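Local atomic coordinates of thioredoxin reductase (Clostridium acetobutylicum ATCC 824, PDB entry 6GNA), a protein that probably reduces thioredoxin with electrons taken from ferredoxin, using a bound flavin-adenine dinucleotide and a cysteine pair and needing no pyridine nucleotide. Residues S31-G36 and D101-S106; N51-F56 and A62-K67; M112-T117 and D237-V242. All coordinates share one frame; numbering follows the deposited sequence. Where two conformers were deposited one is given.

Contact 1 (S31-G36 and D101-S106)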
loop_
_atom_site.group_PDB
_atom_site.type_symbol
_atom_site.label_atom_id
_atom_site.label_comp_id
_atom_site.label_asym_id
_atom_site.label_seq_id
_atom_site.Cartn_x
_atom_site.Cartn_y
_atom_site.Cartn_z
ATOM N N SER A 31 -2.616 6.703 22.761
ATOM C CA SER A 31 -1.172 6.696 22.924
ATOM C C SER A 31 -0.550 5.650 22.007
ATOM O O SER A 31 -1.077 4.543 21.853
ATOM C CB SER A 31 -0.834 6.367 24.372
ATOM O OG SER A 31 -1.491 5.175 24.763
ATOM N N VAL A 32 0.582 6.007 21.401
ATOM C CA VAL A 32 1.286 5.152 20.456
ATOM C C VAL A 32 2.756 5.126 20.840
ATOM O O VAL A 32 3.336 6.162 21.175
ATOM C CB VAL A 32 1.132 5.687 19.022
ATOM C CG1 VAL A 32 1.874 4.802 18.032
ATOM C CG2 VAL A 32 -0.342 5.790 18.646
ATOM N N ILE A 33 3.358 3.940 20.810
ATOM C CA ILE A 33 4.794 3.786 21.025
ATOM C C ILE A 33 5.364 3.075 19.811
ATOM O O ILE A 33 4.760 2.125 19.301
ATOM C CB ILE A 33 5.118 3.039 22.342
ATOM C CG1 ILE A 33 6.634 2.899 22.545
ATOM C CG2 ILE A 33 4.463 1.653 22.382
ATOM C CD1 ILE A 33 7.044 2.642 23.988
ATOM N N VAL A 34 6.522 3.543 19.348
ATOM C CA VAL A 34 7.194 2.996 18.172
ATOM C C VAL A 34 8.542 2.459 18.624
ATOM O O VAL A 34 9.375 3.216 19.144
ATOM C CB VAL A 34 7.390 4.042 17.066
ATOM C CG1 VAL A 34 7.968 3.374 15.814
ATOM C CG2 VAL A 34 6.087 4.744 16.752
ATOM N N PHE A 35 8.756 1.160 18.449
ATOM C CA PHE A 35 10.024 0.524 18.778
ATOM C C PHE A 35 10.881 0.415 17.529
ATOM O O PHE A 35 10.364 0.157 16.439
ATOM C CB PHE A 35 9.820 -0.879 19.343
ATOM C CG PHE A 35 9.050 -0.904 20.615
ATOM C CD1 PHE A 35 9.673 -0.606 21.801
ATOM C CD2 PHE A 35 7.704 -1.213 20.630
ATOM C CE1 PHE A 35 8.970 -0.627 22.982
ATOM C CE2 PHE A 35 6.997 -1.240 21.818
ATOM C CZ PHE A 35 7.635 -0.935 22.991
ATOM N N GLY A 36 12.183 0.604 17.686
ATOM C CA GLY A 36 13.082 0.436 16.563
ATOM C C GLY A 36 14.420 1.114 16.790
ATOM O O GLY A 36 14.847 1.331 17.922
ATOM N N ASP A 101 12.651 -2.648 29.050
ATOM C CA ASP A 101 11.437 -2.768 29.849
ATOM C C ASP A 101 10.344 -3.556 29.121
ATOM O O ASP A 101 10.426 -3.841 27.924
ATOM C CB ASP A 101 10.916 -1.380 30.215
ATOM C CG ASP A 101 11.848 -0.645 31.163
ATOM O OD1 ASP A 101 12.442 -1.306 32.038
ATOM O OD2 ASP A 101 11.989 0.587 31.025
ATOM N N THR A 102 9.308 -3.901 29.882
ATOM C CA THR A 102 8.147 -4.627 29.393
ATOM C C THR A 102 7.002 -3.641 29.204
ATOM O O THR A 102 6.873 -2.672 29.957
ATOM C CB THR A 102 7.765 -5.718 30.406
ATOM O OG1 THR A 102 8.826 -6.685 30.491
ATOM C CG2 THR A 102 6.492 -6.421 30.002
ATOM N N TYR A 103 6.191 -3.866 28.175
ATOM C CA TYR A 103 5.087 -2.978 27.854
ATOM C C TYR A 103 3.833 -3.800 27.621
ATOM O O TYR A 103 3.891 -5.001 27.358
ATOM C CB TYR A 103 5.364 -2.170 26.582
ATOM C CG TYR A 103 6.622 -1.337 26.640
ATOM C CD1 TYR A 103 7.868 -1.924 26.471
ATOM C CD2 TYR A 103 6.568 0.039 26.852
ATOM C CE1 TYR A 103 9.027 -1.179 26.527
ATOM C CE2 TYR A 103 7.733 0.799 26.913
ATOM C CZ TYR A 103 8.958 0.184 26.738
ATOM O OH TYR A 103 10.124 0.908 26.786
ATOM N N GLU A 104 2.693 -3.138 27.735
ATOM C CA GLU A 104 1.422 -3.704 27.317
ATOM C C GLU A 104 0.796 -2.768 26.297
ATOM O O GLU A 104 0.915 -1.542 26.404
ATOM C CB GLU A 104 0.483 -3.909 28.503
ATOM C CG GLU A 104 0.841 -5.145 29.305
ATOM C CD GLU A 104 -0.025 -5.340 30.527
ATOM O OE1 GLU A 104 -1.046 -4.634 30.667
ATOM O OE2 GLU A 104 0.320 -6.215 31.350
ATOM N N ALA A 105 0.148 -3.351 25.294
ATOM C CA ALA A 105 -0.512 -2.569 24.265
ATOM C C ALA A 105 -1.801 -3.252 23.836
ATOM O O ALA A 105 -1.877 -4.483 23.788
ATOM C CB ALA A 105 0.400 -2.353 23.048
ATOM N N SER A 106 -2.818 -2.448 23.529
ATOM C CA SER A 106 -4.089 -3.017 23.100
ATOM C C SER A 106 -3.994 -3.568 21.682
ATOM O O SER A 106 -4.570 -4.619 21.374
ATOM C CB SER A 106 -5.187 -1.957 23.192
ATOM O OG SER A 106 -5.359 -1.516 24.529
#
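The ring of Tyr-103 takes the edge of Phe-35 on one of its faces, a T-shaped pair with centroids 4.9 Å apart and planes turned 74° against each other. Two neighbouring atoms of the Phe-35 rim do the touching: CZ lies toward the CD1 side of the tyrosine ring, at 3.6 Å from Tyr-103 CD1, while CE1 sits nearer its hydroxyl end, at 3.6 Å from Tyr-103 CE1. One face of Phe-35 is occupied by Ile-33, two residues earlier on the same strand, with Ile-33 CG1 4.0 Å above the plane and displaced toward the rim. Extending CG1 anti to the backbone N (chi1 -180°) sends CD1 of Ile-33 on to the tyrosine, where it approaches obliquely and stops 3.5 Å from Tyr-103 CE2. The three side chains join two layers of the FAD-binding domain, the parallel Rossmann-type sheet that contains strand 32-35 and the mixed sheet in which strand 102-105 lies between 4-7 and 94-98. Phe-35 also packs on Ile-12 of strand 9-12, and Tyr-103 on Thr-98. Directly after Phe-35 the chain reaches Gly-36, which touches the FAD at the end of the strand.

Contact 2 (N51-F56 and A62-K67). With FAD (flavin-adenine dinucleotide), chain B.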
loop_
_atom_site.group_PDB
_atom_site.type_symbol
_atom_site.label_atom_id
_atom_site.label_comp_id
_atom_site.label_asym_id
_atom_site.label_seq_id
_atom_site.Cartn_x
_atom_site.Cartn_y
_atom_site.Cartn_z
ATOM N N ASN A 51 14.143 6.132 -7.375
ATOM C CA ASN A 51 13.301 6.751 -8.388
ATOM C C ASN A 51 11.869 6.250 -8.397
ATOM O O ASN A 51 11.084 6.708 -9.228
ATOM C CB ASN A 51 13.912 6.570 -9.783
ATOM C CG ASN A 51 15.254 7.234 -9.906
ATOM O OD1 ASN A 51 15.466 8.314 -9.358
ATOM N ND2 ASN A 51 16.170 6.603 -10.626
ATOM N N ASN A 52 11.498 5.340 -7.502
ATOM C CA ASN A 52 10.152 4.790 -7.484
ATOM C C ASN A 52 9.417 5.116 -6.196
ATOM O O ASN A 52 8.506 4.373 -5.809
ATOM C CB ASN A 52 10.182 3.284 -7.745
ATOM C CG ASN A 52 10.811 2.515 -6.613
ATOM O OD1 ASN A 52 11.400 3.092 -5.709
ATOM N ND2 ASN A 52 10.650 1.189 -6.638
ATOM N N TYR A 53 9.789 6.186 -5.520
ATOM C CA TYR A 53 9.000 6.740 -4.427
ATOM C C TYR A 53 8.390 8.047 -4.930
ATOM O O TYR A 53 9.085 9.064 -5.053
ATOM C CB TYR A 53 9.845 6.920 -3.173
ATOM C CG TYR A 53 9.029 7.196 -1.934
ATOM C CD1 TYR A 53 8.527 6.177 -1.179
ATOM C CD2 TYR A 53 8.826 8.500 -1.486
ATOM C CE1 TYR A 53 7.777 6.419 -0.041
ATOM C CE2 TYR A 53 8.068 8.768 -0.335
ATOM C CZ TYR A 53 7.546 7.690 0.387
ATOM O OH TYR A 53 6.784 7.793 1.544
ATOM N N LEU A 54 7.082 8.006 -5.178
ATOM C CA LEU A 54 6.400 9.043 -5.943
ATOM C C LEU A 54 6.482 10.386 -5.226
ATOM O O LEU A 54 6.094 10.516 -4.057
ATOM C CB LEU A 54 4.948 8.647 -6.168
ATOM C CG LEU A 54 4.141 9.602 -7.064
ATOM C CD1 LEU A 54 4.678 9.674 -8.499
ATOM C CD2 LEU A 54 2.672 9.214 -7.052
ATOM N N GLY A 55 6.963 11.389 -5.944
ATOM C CA GLY A 55 7.191 12.709 -5.401
ATOM C C GLY A 55 8.624 13.012 -5.018
ATOM O O GLY A 55 8.947 14.188 -4.793
ATOM N N PHE A 56 9.494 12.006 -4.953
ATOM C CA PHE A 56 10.894 12.180 -4.562
ATOM C C PHE A 56 11.845 11.634 -5.620
ATOM O O PHE A 56 12.827 10.964 -5.315
ATOM C CB PHE A 56 11.194 11.497 -3.230
ATOM C CG PHE A 56 10.644 12.201 -2.021
ATOM C CD1 PHE A 56 11.155 13.416 -1.604
ATOM C CD2 PHE A 56 9.649 11.615 -1.275
ATOM C CE1 PHE A 56 10.647 14.032 -0.475
ATOM C CE2 PHE A 56 9.148 12.216 -0.154
ATOM C CZ PHE A 56 9.638 13.419 0.249
ATOM N N ALA A 62 19.728 8.187 2.167
ATOM C CA ALA A 62 19.930 8.965 3.389
ATOM C C ALA A 62 19.179 10.290 3.362
ATOM O O ALA A 62 18.808 10.815 4.422
ATOM C CB ALA A 62 21.420 9.208 3.620
ATOM N N GLU A 63 18.938 10.846 2.175
ATOM C CA GLU A 63 18.109 12.039 2.076
ATOM C C GLU A 63 16.656 11.724 2.405
ATOM O O GLU A 63 15.987 12.489 3.110
ATOM C CB GLU A 63 18.216 12.614 0.664
ATOM C CG GLU A 63 19.544 13.280 0.404
ATOM C CD GLU A 63 19.688 13.758 -1.027
ATOM O OE1 GLU A 63 19.031 13.185 -1.921
ATOM O OE2 GLU A 63 20.461 14.714 -1.270
ATOM N N LEU A 64 16.145 10.605 1.893
ATOM C CA LEU A 64 14.775 10.220 2.201
ATOM C C LEU A 64 14.653 9.886 3.677
ATOM O O LEU A 64 13.673 10.258 4.332
ATOM C CB LEU A 64 14.381 9.033 1.331
ATOM C CG LEU A 64 12.935 8.544 1.421
ATOM C CD1 LEU A 64 11.968 9.651 1.018
ATOM C CD2 LEU A 64 12.759 7.358 0.514
ATOM N N GLN A 65 15.676 9.230 4.228
ATOM C CA GLN A 65 15.700 8.975 5.661
ATOM C C GLN A 65 15.540 10.275 6.444
ATOM O O GLN A 65 14.813 10.321 7.441
ATOM C CB GLN A 65 17.008 8.269 6.022
ATOM C CG GLN A 65 17.165 7.881 7.507
ATOM C CD GLN A 65 18.620 7.791 7.962
ATOM O OE1 GLN A 65 19.548 8.109 7.213
ATOM N NE2 GLN A 65 18.820 7.371 9.207
ATOM N N GLU A 66 16.230 11.341 6.023
ATOM C CA GLU A 66 16.136 12.595 6.759
ATOM C C GLU A 66 14.747 13.213 6.615
ATOM O O GLU A 66 14.211 13.771 7.577
ATOM C CB GLU A 66 17.213 13.563 6.274
ATOM C CG GLU A 66 17.169 14.950 6.918
ATOM C CD GLU A 66 17.336 14.959 8.427
ATOM O OE1 GLU A 66 17.918 14.006 8.988
ATOM O OE2 GLU A 66 16.896 15.958 9.050
ATOM N N LYS A 67 14.146 13.115 5.432
ATOM C CA LYS A 67 12.781 13.600 5.280
ATOM C C LYS A 67 11.846 12.857 6.227
ATOM O O LYS A 67 10.936 13.460 6.817
ATOM C CB LYS A 67 12.309 13.415 3.834
ATOM C CG LYS A 67 13.185 14.112 2.769
ATOM C CD LYS A 67 12.754 15.515 2.527
ATOM C CE LYS A 67 13.420 16.099 1.295
ATOM N NZ LYS A 67 13.447 17.563 1.425
HETATM P PA FAD B . 12.710 -2.057 7.199
HETATM O O1A FAD B . 13.035 -0.918 6.266
HETATM O O2A FAD B . 13.643 -3.241 7.270
HETATM O O5B FAD B . 12.534 -1.469 8.685
HETATM C C5B FAD B . 12.651 -2.326 9.813
HETATM C C4B FAD B . 13.138 -1.535 11.017
HETATM O O4B FAD B . 12.543 -2.056 12.207
HETATM C C3B FAD B . 14.645 -1.653 11.175
HETATM O O3B FAD B . 15.216 -0.385 11.507
HETATM C C2B FAD B . 14.831 -2.630 12.313
HETATM O O2B FAD B . 16.001 -2.348 13.085
HETATM C C1B FAD B . 13.560 -2.457 13.126
HETATM N N9A FAD B . 13.190 -3.721 13.797
HETATM C C8A FAD B . 12.975 -4.909 13.201
HETATM N N7A FAD B . 12.654 -5.851 14.123
HETATM C C5A FAD B . 12.665 -5.262 15.331
HETATM C C6A FAD B . 12.419 -5.678 16.728
HETATM N N6A FAD B . 12.086 -6.955 17.027
HETATM N N1A FAD B . 12.538 -4.740 17.691
HETATM C C2A FAD B . 12.868 -3.464 17.417
HETATM N N3A FAD B . 13.104 -3.022 16.170
HETATM C C4A FAD B . 13.020 -3.857 15.109
HETATM N N1 FAD B . 12.709 -0.123 -2.233
HETATM C C2 FAD B . 12.174 0.717 -3.154
HETATM O O2 FAD B . 10.931 0.793 -3.243
HETATM N N3 FAD B . 12.921 1.474 -3.978
HETATM C C4 FAD B . 14.259 1.447 -3.942
HETATM O O4 FAD B . 14.933 2.159 -4.716
HETATM C C4X FAD B . 14.925 0.555 -2.964
HETATM N N5 FAD B . 16.269 0.476 -2.870
HETATM C C5X FAD B . 16.852 -0.346 -1.969
HETATM C C6 FAD B . 18.238 -0.409 -1.892
HETATM C C7 FAD B . 18.848 -1.249 -0.969
HETATM C C7M FAD B . 20.350 -1.317 -0.888
HETATM C C8 FAD B . 18.019 -2.083 -0.062
HETATM C C8M FAD B . 18.676 -2.996 0.938
HETATM C C9 FAD B . 16.634 -2.022 -0.137
HETATM C C9A FAD B . 16.021 -1.183 -1.057
HETATM N N10 FAD B . 14.614 -1.125 -1.146
HETATM C C10 FAD B . 14.044 -0.243 -2.082
HETATM C "C1'" FAD B . 13.768 -1.926 -0.257
HETATM C "C2'" FAD B . 13.179 -1.043 0.829
HETATM O "O2'" FAD B . 14.253 -0.507 1.606
HETATM C "C3'" FAD B . 12.248 -1.843 1.730
HETATM O "O3'" FAD B . 11.153 -2.352 0.965
HETATM C "C4'" FAD B . 11.714 -0.980 2.863
HETATM O "O4'" FAD B . 12.809 -0.473 3.636
HETATM C "C5'" FAD B . 10.771 -1.779 3.754
HETATM O "O5'" FAD B . 10.630 -1.090 4.988
HETATM P P FAD B . 9.997 -1.793 6.284
HETATM O O1P FAD B . 9.629 -0.710 7.269
HETATM O O2P FAD B . 8.966 -2.818 5.887
HETATM O O3P FAD B . 11.241 -2.638 6.869
#
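Leu-64, on helix 61-74, sets its methyl groups against Tyr-53 and Phe-56. CD1 stands over one face of Phe-56 in a CH-pi contact, 4.1 Å from the ring centroid and 23° off the normal, displaced toward the CD2-CE2 side. The same methyl makes the nearest approach to the tyrosine, Leu-64 CD1 lying 4.2 Å from Tyr-53 CD2, while Leu-64 CD2 stands over a face of Tyr-53 at longer range. The leucine side chain meets both rings at about a right angle. With CG anti to the backbone N (chi1 -175°), the branch is carried away from the helix to these rings.

One helical turn on, Lys-67 crosses the same phenylalanine obliquely at CE1. Its CB points toward the loop, the chain bends at chi2 (-88°), and the methylenes then meet Phe-56 CE1 one after another: CG at 4.1 Å from that atom, CD at 4.0 Å and CE at 3.9 Å. The tip, NZ, goes beyond the ring and hydrogen-bonds a triethylene glycol that probably came from the crystallisation liquor.

Residues 53-56 form a type II beta turn, closed by Phe-56 N to Tyr-53 O, with Gly-55 at its third position. Before the turn, Asn-52 meets the pyrimidine edge of the flavin: FAD N3 donates to Asn-52 OD1 over 2.8 Å in a nearly straight bond, while the bond from Asn-52 ND2 to FAD O2 is weak. Tyr-53 OH bonds Leu-54 O of the second subunit, Tyr-53 OH of that subunit bonds Leu-54 O here, and Phe-56 stacks on Phe-56 of that subunit. The helix backs a loop that does two jobs, a flavin-binding edge at Asn-52 and a reciprocal homodimer interface at the turn.

Contact 3 (M112-T117 and D237-V242). With FAD (flavin-adenine dinucleotide), chain B.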
loop_
_atom_site.group_PDB
_atom_site.type_symbol
_atom_site.label_atom_id
_atom_site.label_comp_id
_atom_site.label_asym_id
_atom_site.label_seq_id
_atom_site.Cartn_x
_atom_site.Cartn_y
_atom_site.Cartn_z
ATOM N N MET A 112 8.607 -5.236 11.186
ATOM C CA MET A 112 9.998 -5.567 11.455
ATOM C C MET A 112 10.862 -5.640 10.208
ATOM O O MET A 112 12.078 -5.846 10.332
ATOM C CB MET A 112 10.103 -6.930 12.157
ATOM C CG MET A 112 9.500 -7.010 13.539
ATOM S SD MET A 112 7.762 -7.385 13.545
ATOM C CE MET A 112 7.744 -9.073 12.907
ATOM N N GLY A 113 10.254 -5.558 9.031
ATOM C CA GLY A 113 11.005 -5.699 7.798
ATOM C C GLY A 113 11.217 -7.184 7.528
ATOM O O GLY A 113 10.663 -8.034 8.228
ATOM N N MET A 114 12.014 -7.513 6.520
ATOM C CA MET A 114 12.283 -8.914 6.206
ATOM C C MET A 114 13.777 -9.199 6.284
ATOM O O MET A 114 14.574 -8.488 5.675
ATOM C CB MET A 114 11.763 -9.249 4.807
ATOM C CG MET A 114 12.095 -10.658 4.342
ATOM S SD MET A 114 11.238 -11.928 5.290
ATOM C CE MET A 114 9.541 -11.613 4.817
ATOM N N GLU A 115 14.165 -10.239 7.020
ATOM C CA GLU A 115 15.578 -10.577 7.131
ATOM C C GLU A 115 16.063 -11.166 5.813
ATOM O O GLU A 115 15.418 -12.046 5.246
ATOM C CB GLU A 115 15.798 -11.577 8.265
ATOM C CG GLU A 115 17.245 -12.010 8.432
ATOM C CD GLU A 115 18.167 -10.849 8.742
ATOM O OE1 GLU A 115 17.765 -9.958 9.519
ATOM O OE2 GLU A 115 19.297 -10.829 8.210
ATOM N N HIS A 116 17.206 -10.692 5.333
ATOM C CA HIS A 116 17.750 -11.178 4.072
ATOM C C HIS A 116 18.730 -12.328 4.255
ATOM O O HIS A 116 18.803 -13.210 3.390
ATOM C CB HIS A 116 18.450 -10.037 3.328
ATOM N N THR A 117 19.483 -12.352 5.350
ATOM C CA THR A 117 20.451 -13.421 5.543
ATOM C C THR A 117 19.743 -14.741 5.824
ATOM O O THR A 117 18.680 -14.786 6.449
ATOM C CB THR A 117 21.413 -13.098 6.690
ATOM O OG1 THR A 117 20.691 -12.988 7.924
ATOM C CG2 THR A 117 22.169 -11.813 6.418
ATOM N N ASP A 237 6.137 -19.280 4.239
ATOM C CA ASP A 237 7.265 -18.911 3.392
ATOM C C ASP A 237 8.052 -17.749 3.994
ATOM O O ASP A 237 8.610 -16.925 3.272
ATOM C CB ASP A 237 6.810 -18.593 1.961
ATOM C CG ASP A 237 6.066 -19.747 1.315
ATOM O OD1 ASP A 237 6.330 -20.910 1.690
ATOM O OD2 ASP A 237 5.219 -19.488 0.430
ATOM N N GLY A 238 8.104 -17.684 5.325
ATOM C CA GLY A 238 8.766 -16.594 6.012
ATOM C C GLY A 238 8.037 -15.273 5.964
ATOM O O GLY A 238 8.574 -14.269 6.457
ATOM N N HIS A 239 6.843 -15.222 5.380
ATOM C CA HIS A 239 6.075 -13.988 5.263
ATOM C C HIS A 239 4.890 -14.064 6.201
ATOM O O HIS A 239 4.219 -15.102 6.275
ATOM C CB HIS A 239 5.490 -13.788 3.859
ATOM C CG HIS A 239 6.458 -14.018 2.748
ATOM N ND1 HIS A 239 7.629 -13.306 2.618
ATOM C CD2 HIS A 239 6.410 -14.860 1.689
ATOM C CE1 HIS A 239 8.271 -13.713 1.537
ATOM N NE2 HIS A 239 7.551 -14.653 0.954
ATOM N N ILE A 240 4.667 -12.995 6.972
ATOM C CA ILE A 240 3.462 -12.904 7.791
ATOM C C ILE A 240 2.267 -12.709 6.874
ATOM O O ILE A 240 2.232 -11.779 6.064
ATOM C CB ILE A 240 3.565 -11.750 8.801
ATOM C CG1 ILE A 240 4.801 -11.898 9.705
ATOM C CG2 ILE A 240 2.278 -11.654 9.617
ATOM C CD1 ILE A 240 5.087 -10.672 10.580
ATOM N N LYS A 241 1.270 -13.577 7.002
ATOM C CA LYS A 241 0.113 -13.531 6.125
ATOM C C LYS A 241 -0.934 -12.568 6.672
ATOM O O LYS A 241 -1.338 -12.667 7.835
ATOM C CB LYS A 241 -0.446 -14.932 5.959
ATOM C CG LYS A 241 0.487 -15.828 5.156
ATOM C CD LYS A 241 0.482 -15.427 3.687
ATOM C CE LYS A 241 1.425 -16.283 2.860
ATOM N NZ LYS A 241 1.473 -15.880 1.427
ATOM N N VAL A 242 -1.336 -11.607 5.838
ATOM C CA VAL A 242 -2.321 -10.604 6.212
ATOM C C VAL A 242 -3.418 -10.536 5.160
ATOM O O VAL A 242 -3.245 -10.938 4.003
ATOM C CB VAL A 242 -1.726 -9.194 6.422
ATOM C CG1 VAL A 242 -0.695 -9.193 7.548
ATOM C CG2 VAL A 242 -1.097 -8.649 5.134
HETATM P PA FAD B . 12.710 -2.057 7.199
HETATM O O1A FAD B . 13.035 -0.918 6.266
HETATM O O2A FAD B . 13.643 -3.241 7.270
HETATM O O5B FAD B . 12.534 -1.469 8.685
HETATM C C5B FAD B . 12.651 -2.326 9.813
HETATM C C4B FAD B . 13.138 -1.535 11.017
HETATM O O4B FAD B . 12.543 -2.056 12.207
HETATM C C3B FAD B . 14.645 -1.653 11.175
HETATM O O3B FAD B . 15.216 -0.385 11.507
HETATM C C2B FAD B . 14.831 -2.630 12.313
HETATM O O2B FAD B . 16.001 -2.348 13.085
HETATM C C1B FAD B . 13.560 -2.457 13.126
HETATM N N9A FAD B . 13.190 -3.721 13.797
HETATM C C8A FAD B . 12.975 -4.909 13.201
HETATM N N7A FAD B . 12.654 -5.851 14.123
HETATM C C5A FAD B . 12.665 -5.262 15.331
HETATM C C6A FAD B . 12.419 -5.678 16.728
HETATM N N6A FAD B . 12.086 -6.955 17.027
HETATM N N1A FAD B . 12.538 -4.740 17.691
HETATM C C2A FAD B . 12.868 -3.464 17.417
HETATM N N3A FAD B . 13.104 -3.022 16.170
HETATM C C4A FAD B . 13.020 -3.857 15.109
HETATM N N1 FAD B . 12.709 -0.123 -2.233
HETATM C C2 FAD B . 12.174 0.717 -3.154
HETATM O O2 FAD B . 10.931 0.793 -3.243
HETATM N N3 FAD B . 12.921 1.474 -3.978
HETATM C C4 FAD B . 14.259 1.447 -3.942
HETATM O O4 FAD B . 14.933 2.159 -4.716
HETATM C C4X FAD B . 14.925 0.555 -2.964
HETATM N N5 FAD B . 16.269 0.476 -2.870
HETATM C C5X FAD B . 16.852 -0.346 -1.969
HETATM C C6 FAD B . 18.238 -0.409 -1.892
HETATM C C7 FAD B . 18.848 -1.249 -0.969
HETATM C C7M FAD B . 20.350 -1.317 -0.888
HETATM C C8 FAD B . 18.019 -2.083 -0.062
HETATM C C8M FAD B . 18.676 -2.996 0.938
HETATM C C9 FAD B . 16.634 -2.022 -0.137
HETATM C C9A FAD B . 16.021 -1.183 -1.057
HETATM N N10 FAD B . 14.614 -1.125 -1.146
HETATM C C10 FAD B . 14.044 -0.243 -2.082
HETATM C "C1'" FAD B . 13.768 -1.926 -0.257
HETATM C "C2'" FAD B . 13.179 -1.043 0.829
HETATM O "O2'" FAD B . 14.253 -0.507 1.606
HETATM C "C3'" FAD B . 12.248 -1.843 1.730
HETATM O "O3'" FAD B . 11.153 -2.352 0.965
HETATM C "C4'" FAD B . 11.714 -0.980 2.863
HETATM O "O4'" FAD B . 12.809 -0.473 3.636
HETATM C "C5'" FAD B . 10.771 -1.779 3.754
HETATM O "O5'" FAD B . 10.630 -1.090 4.988
HETATM P P FAD B . 9.997 -1.793 6.284
HETATM O O1P FAD B . 9.629 -0.710 7.269
HETATM O O2P FAD B . 8.966 -2.818 5.887
HETATM O O3P FAD B . 11.241 -2.638 6.869
#
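Met-114 and His-239 mark the closest backbone approach, with CA atoms 8.1 Å apart, and Asp-237 and Gly-238 both have positive phi (63° and 72°) at the tip of the hairpin between strands 235-236 and 239-240. Met-114 bridges the gap with its thioether. Its CG is anti to the backbone N, after which bends at chi2 and chi3 fold the terminal methyl onto the hairpin, where CE lies 3.3 Å from Gly-238 O and SD 3.7 Å from the same oxygen. CE also approaches the rim of the His-239 imidazole near its plane, but that ring has two conformers, so the detail is doubtful. Met-114 also packs against Asp-258 and Tyr-264, the latter shared with His-239.

In thioredoxin reductases two crossings of the chain join the FAD domain to a second nucleotide-binding-type domain. Segment 112-117, leaving strand 108-110, is consistent with the outgoing crossing; 237-242 belongs to a hairpin of the FAD domain, packed on strand 253-255 through Ile-240.

Met-112 faces the cofactor as well as the hairpin. Its CB and CG each lie 3.4 Å from FAD N7A, at the adenine, and its carbonyl oxygen is 3.1 Å from FAD C8A. Farther out the bent chain turns CE to Ile-240 CD1, 3.9 Å away, an apolar crossing flanked by Leu-229 and Pro-226. Gly-113 passes close to the diphosphate, its CA 3.2 Å from FAD O3P. Glu-115 OE2 accepts from both N and OG1 of Thr-117, on opposite faces of the carboxylate plane, a local link within 115-117; Thr-117 OG1 is also hydrogen-bonded to Lys-221 NZ.

In the fold
All three contacts lie within the FAD-binding part of the fold. Contact 1 opens first along the chain and closes at 101-106; contact 2 falls wholly within the intervening residues, and contact 3 begins after contact 1 has ended. Their centres are well separated, about 27 Å between contacts 1 and 2, about 21 Å between 1 and 3, and about 23 Å between 2 and 3. Strand 32-35 of contact 1 belongs to the same parallel sheet as strand 108-110, which leads into contact 3. Contacts 2 and 3 both touch the FAD, at the flavin ring and at the adenine and diphosphate respectively, so one extended cofactor spans the dimer-facing loop and the chain segment that leaves for the second domain.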